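Local coordinates for protein dihydrolipoyl dehydrogenase (Elizabethkingia anophelis NUHP1, PDB 6UZI) that probably oxidises the dihydrolipoyl groups of lipoyl-bearing proteins with NAD(+), using a bound FAD and a redox-active disulfide, at residues M241-T255 / V258-G272. Residues are numbered along the deposited sequence; the frame is centred on the assembly and turned at random.
Sequences MLSTAVSGVERNGDT and VTAKDKKGEDVVVEG. With EDO (1,2-ethanediol), chain I.
Ala245 and Lys261 pair through both backbone bonds of an antiparallel hydrogen-bonded pair, Ala245 N to Lys261 O at 2.8 Å and Lys261 N to Ala245 O at 3.0 Å. Farther along, a classic beta bulge sets two residues, Ser247 and Gly248, against the single Thr259, moving the pairing on by one residue. Thr259 O accepts from Ser247 N (2.8 Å, nearly straight at 171°) and, on a more bent path, from Gly248 N (3.2 Å); Thr259 N returns a bond to Gly248 O. With chi1 at 58°, Ser247 turns OG toward the neighbouring strand, where it adds a weak bond to Thr259 O.

Apolar contacts line the face bearing Val246, Val249, Val258 and Ala260. Val258 spreads its branches along strand 245-252: CG1 meets Val246 CG1 at 3.7 Å, while CG2 lies alongside Val249 CG2. Met241, extended beyond CG, reaches Val270 tip to tip, SD to CG2 3.6 Å.

Beside the turn at 262-265, one water bridges Leu242 O and Lys263 N.

Strands 245-252, 255-261 and 267-272 form an antiparallel three-stranded meander next to the parallel sheet of the probable NAD-binding domain; Val258 and Val270 pack on strand 184-188, and Thr244, Val246 and Val270 on Val211 of strand 207-211.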
loop_
_atom_site.group_PDB
_atom_site.type_symbol
_atom_site.label_atom_id
_atom_site.label_comp_id
_atom_site.label_asym_id
_atom_site.label_seq_id
_atom_site.Cartn_x
_atom_site.Cartn_y
_atom_site.Cartn_z
ATOM N N MET A 241 -25.223 7.866 16.253
ATOM C CA MET A 241 -26.389 7.569 17.081
ATOM C C MET A 241 -26.692 6.087 16.878
ATOM O O MET A 241 -27.476 5.716 16.005
ATOM C CB MET A 241 -27.553 8.447 16.706
ATOM C CG MET A 241 -27.447 9.861 17.247
ATOM S SD MET A 241 -28.862 10.863 16.770
ATOM C CE MET A 241 -28.178 12.512 16.900
ATOM N N LEU A 242 -26.041 5.237 17.662
ATOM C CA LEU A 242 -26.165 3.797 17.502
ATOM C C LEU A 242 -27.340 3.253 18.312
ATOM O O LEU A 242 -27.920 3.945 19.150
ATOM C CB LEU A 242 -24.862 3.108 17.925
ATOM C CG LEU A 242 -23.568 3.561 17.240
ATOM C CD1 LEU A 242 -22.385 2.693 17.644
ATOM C CD2 LEU A 242 -23.728 3.584 15.731
ATOM N N SER A 243 -27.691 1.993 18.034
ATOM C CA SER A 243 -28.775 1.277 18.722
ATOM C C SER A 243 -30.073 2.078 18.716
ATOM O O SER A 243 -30.781 2.170 19.723
ATOM C CB SER A 243 -28.372 0.922 20.155
ATOM O OG SER A 243 -27.180 0.155 20.195
ATOM N N THR A 244 -30.401 2.646 17.560
ATOM C CA THR A 244 -31.508 3.586 17.435
ATOM C C THR A 244 -32.400 3.127 16.292
ATOM O O THR A 244 -31.942 3.014 15.152
ATOM C CB THR A 244 -30.983 5.006 17.195
ATOM O OG1 THR A 244 -30.085 5.357 18.251
ATOM C CG2 THR A 244 -32.112 6.002 17.184
ATOM N N ALA A 245 -33.669 2.870 16.593
ATOM C CA ALA A 245 -34.601 2.293 15.632
ATOM C C ALA A 245 -35.401 3.416 14.985
ATOM O O ALA A 245 -36.257 4.027 15.629
ATOM C CB ALA A 245 -35.524 1.285 16.312
ATOM N N VAL A 246 -35.109 3.683 13.710
ATOM C CA VAL A 246 -35.801 4.726 12.965
ATOM C C VAL A 246 -37.216 4.266 12.663
ATOM O O VAL A 246 -37.450 3.093 12.345
ATOM C CB VAL A 246 -35.045 5.072 11.670
ATOM C CG1 VAL A 246 -35.813 6.101 10.861
ATOM C CG2 VAL A 246 -33.653 5.571 11.976
ATOM N N SER A 247 -38.173 5.181 12.802
ATOM C CA SER A 247 -39.556 4.903 12.478
ATOM C C SER A 247 -40.136 5.844 11.434
ATOM O O SER A 247 -41.258 5.604 10.966
ATOM C CB SER A 247 -40.420 4.972 13.745
ATOM O OG SER A 247 -40.314 6.250 14.360
ATOM N N GLY A 248 -39.413 6.884 11.034
ATOM C CA GLY A 248 -39.941 7.815 10.058
ATOM C C GLY A 248 -38.865 8.690 9.469
ATOM O O GLY A 248 -37.893 9.047 10.143
ATOM N N VAL A 249 -39.036 9.027 8.189
ATOM C CA VAL A 249 -38.178 9.959 7.461
ATOM C C VAL A 249 -39.075 10.864 6.620
ATOM O O VAL A 249 -39.634 10.415 5.615
ATOM C CB VAL A 249 -37.162 9.243 6.567
ATOM C CG1 VAL A 249 -36.388 10.263 5.756
ATOM C CG2 VAL A 249 -36.228 8.355 7.392
ATOM N N GLU A 250 -39.218 12.127 7.030
ATOM C CA GLU A 250 -40.073 13.115 6.373
ATOM C C GLU A 250 -39.236 14.153 5.641
ATOM O O GLU A 250 -38.257 14.662 6.188
ATOM C CB GLU A 250 -40.931 13.898 7.370
ATOM C CG GLU A 250 -41.937 13.153 8.207
ATOM C CD GLU A 250 -42.690 14.105 9.142
ATOM O OE1 GLU A 250 -42.318 15.300 9.218
ATOM O OE2 GLU A 250 -43.655 13.663 9.801
ATOM N N ARG A 251 -39.632 14.478 4.415
ATOM C CA ARG A 251 -39.069 15.607 3.683
ATOM C C ARG A 251 -40.015 16.798 3.801
ATOM O O ARG A 251 -41.183 16.704 3.412
ATOM C CB ARG A 251 -38.826 15.271 2.211
ATOM C CG ARG A 251 -38.555 16.528 1.389
ATOM C CD ARG A 251 -37.625 16.297 0.222
ATOM N NE ARG A 251 -37.271 17.551 -0.433
ATOM C CZ ARG A 251 -36.955 17.654 -1.721
ATOM N NH1 ARG A 251 -36.968 16.574 -2.492
ATOM N NH2 ARG A 251 -36.644 18.833 -2.242
ATOM N N ASN A 252 -39.520 17.904 4.350
ATOM C CA ASN A 252 -40.284 19.140 4.505
ATOM C C ASN A 252 -39.549 20.238 3.750
ATOM O O ASN A 252 -38.824 21.037 4.345
ATOM C CB ASN A 252 -40.466 19.486 5.983
ATOM C CG ASN A 252 -41.078 18.350 6.771
ATOM O OD1 ASN A 252 -42.229 17.977 6.540
ATOM N ND2 ASN A 252 -40.313 17.794 7.711
ATOM N N GLY A 253 -39.709 20.260 2.434
ATOM C CA GLY A 253 -39.021 21.270 1.658
ATOM C C GLY A 253 -37.536 20.981 1.591
ATOM O O GLY A 253 -37.127 19.957 1.040
ATOM N N ASP A 254 -36.723 21.858 2.177
ATOM C CA ASP A 254 -35.275 21.696 2.204
ATOM C C ASP A 254 -34.789 20.902 3.409
ATOM O O ASP A 254 -33.586 20.900 3.691
ATOM C CB ASP A 254 -34.583 23.063 2.199
ATOM C CG ASP A 254 -34.783 23.825 0.906
ATOM O OD1 ASP A 254 -35.119 23.201 -0.124
ATOM O OD2 ASP A 254 -34.593 25.061 0.923
ATOM N N THR A 255 -35.678 20.215 4.115
ATOM C CA THR A 255 -35.300 19.572 5.361
ATOM C C THR A 255 -35.845 18.157 5.431
ATOM O O THR A 255 -36.970 17.886 4.997
ATOM C CB THR A 255 -35.813 20.390 6.554
ATOM O OG1 THR A 255 -35.288 21.718 6.465
ATOM C CG2 THR A 255 -35.395 19.770 7.874
ATOM N N VAL A 258 -35.751 12.796 10.705
ATOM C CA VAL A 258 -35.657 11.370 10.997
ATOM C C VAL A 258 -36.105 11.166 12.436
ATOM O O VAL A 258 -35.492 11.710 13.361
ATOM C CB VAL A 258 -34.225 10.848 10.780
ATOM C CG1 VAL A 258 -34.096 9.395 11.199
ATOM C CG2 VAL A 258 -33.798 11.036 9.338
ATOM N N THR A 259 -37.178 10.401 12.630
ATOM C CA THR A 259 -37.702 10.114 13.962
ATOM C C THR A 259 -37.399 8.666 14.325
ATOM O O THR A 259 -37.497 7.778 13.475
ATOM C CB THR A 259 -39.216 10.382 14.065
ATOM O OG1 THR A 259 -39.932 9.625 13.078
ATOM C CG2 THR A 259 -39.516 11.856 13.893
ATOM N N ALA A 260 -37.018 8.437 15.584
ATOM C CA ALA A 260 -36.570 7.119 16.019
ATOM C C ALA A 260 -36.691 7.003 17.537
ATOM O O ALA A 260 -37.035 7.960 18.232
ATOM C CB ALA A 260 -35.125 6.865 15.572
ATOM N N LYS A 261 -36.368 5.815 18.050
ATOM C CA LYS A 261 -36.295 5.569 19.484
ATOM C C LYS A 261 -34.949 4.928 19.787
ATOM O O LYS A 261 -34.454 4.110 19.007
ATOM C CB LYS A 261 -37.445 4.685 19.979
ATOM C CG LYS A 261 -38.772 5.413 20.047
ATOM C CD LYS A 261 -39.851 4.574 20.709
ATOM C CE LYS A 261 -41.187 5.315 20.784
ATOM N NZ LYS A 261 -41.164 6.461 21.742
ATOM N N ASP A 262 -34.363 5.298 20.927
ATOM C CA ASP A 262 -33.032 4.842 21.300
ATOM C C ASP A 262 -33.132 3.566 22.130
ATOM O O ASP A 262 -34.220 3.028 22.353
ATOM C CB ASP A 262 -32.280 5.958 22.030
ATOM C CG ASP A 262 -32.918 6.343 23.368
ATOM O OD1 ASP A 262 -33.910 5.709 23.797
ATOM O OD2 ASP A 262 -32.429 7.308 23.992
ATOM N N LYS A 263 -31.993 3.076 22.620
ATOM C CA LYS A 263 -31.999 1.802 23.322
ATOM C C LYS A 263 -32.742 1.884 24.646
ATOM O O LYS A 263 -33.247 0.862 25.122
ATOM C CB LYS A 263 -30.565 1.309 23.528
ATOM C CG LYS A 263 -29.729 2.152 24.467
ATOM C CD LYS A 263 -28.262 1.993 24.139
ATOM C CE LYS A 263 -27.435 1.545 25.335
ATOM N NZ LYS A 263 -26.172 0.871 24.877
ATOM N N LYS A 264 -32.851 3.076 25.231
ATOM C CA LYS A 264 -33.649 3.278 26.435
ATOM C C LYS A 264 -35.121 3.529 26.121
ATOM O O LYS A 264 -35.907 3.753 27.044
ATOM C CB LYS A 264 -33.070 4.426 27.274
ATOM N N GLY A 265 -35.510 3.513 24.845
ATOM C CA GLY A 265 -36.890 3.733 24.457
ATOM C C GLY A 265 -37.307 5.175 24.263
ATOM O O GLY A 265 -38.481 5.423 23.960
ATOM N N GLU A 266 -36.404 6.131 24.458
ATOM C CA GLU A 266 -36.751 7.541 24.347
ATOM C C GLU A 266 -36.781 8.001 22.891
ATOM O O GLU A 266 -36.117 7.434 22.018
ATOM C CB GLU A 266 -35.777 8.399 25.156
ATOM C CG GLU A 266 -36.026 8.343 26.663
ATOM C CD GLU A 266 -34.888 8.945 27.467
ATOM O OE1 GLU A 266 -33.777 9.093 26.910
ATOM O OE2 GLU A 266 -35.101 9.271 28.654
ATOM N N ASP A 267 -37.575 9.040 22.641
ATOM C CA ASP A 267 -37.733 9.583 21.299
ATOM C C ASP A 267 -36.483 10.332 20.860
ATOM O O ASP A 267 -35.809 10.981 21.665
ATOM C CB ASP A 267 -38.942 10.513 21.254
ATOM C CG ASP A 267 -40.253 9.756 21.237
ATOM O OD1 ASP A 267 -40.220 8.515 21.111
ATOM O OD2 ASP A 267 -41.314 10.400 21.375
ATOM N N VAL A 268 -36.163 10.221 19.574
ATOM C CA VAL A 268 -35.009 10.879 18.975
ATOM C C VAL A 268 -35.441 11.567 17.687
ATOM O O VAL A 268 -36.203 10.998 16.897
ATOM C CB VAL A 268 -33.888 9.860 18.700
ATOM C CG1 VAL A 268 -32.704 10.533 18.034
ATOM C CG2 VAL A 268 -33.480 9.160 19.996
ATOM N N VAL A 269 -34.952 12.790 17.468
ATOM C CA VAL A 269 -35.255 13.549 16.257
ATOM C C VAL A 269 -33.957 14.108 15.693
ATOM O O VAL A 269 -33.196 14.760 16.415
ATOM C CB VAL A 269 -36.252 14.695 16.527
ATOM C CG1 VAL A 269 -36.476 15.510 15.270
ATOM C CG2 VAL A 269 -37.573 14.157 17.043
ATOM N N VAL A 270 -33.712 13.865 14.405
ATOM C CA VAL A 270 -32.538 14.388 13.706
ATOM C C VAL A 270 -33.006 15.083 12.435
ATOM O O VAL A 270 -33.786 14.518 11.661
ATOM C CB VAL A 270 -31.509 13.291 13.360
ATOM C CG1 VAL A 270 -30.212 13.927 12.912
ATOM C CG2 VAL A 270 -31.251 12.380 14.535
ATOM N N GLU A 271 -32.510 16.292 12.207
ATOM C CA GLU A 271 -32.877 17.080 11.042
ATOM C C GLU A 271 -31.630 17.379 10.227
ATOM O O GLU A 271 -30.580 17.713 10.780
ATOM C CB GLU A 271 -33.564 18.387 11.456
ATOM C CG GLU A 271 -35.038 18.230 11.820
ATOM C CD GLU A 271 -35.722 19.560 12.073
ATOM O OE1 GLU A 271 -35.066 20.470 12.621
ATOM O OE2 GLU A 271 -36.921 19.692 11.737
ATOM N N GLY A 272 -31.750 17.239 8.912
ATOM C CA GLY A 272 -30.693 17.604 7.995
ATOM C C GLY A 272 -31.305 18.080 6.695
ATOM O O GLY A 272 -32.527 18.091 6.528
HETATM C C1 EDO I . -35.433 0.876 11.330
HETATM O O1 EDO I . -36.107 -0.311 10.896
HETATM C C2 EDO I . -34.052 0.510 11.869
HETATM O O2 EDO I . -33.273 1.692 12.131
HETATM O O HOH W 1 -29.299 4.181 21.895
HETATM O O HOH W 2 -24.993 1.737 21.829
#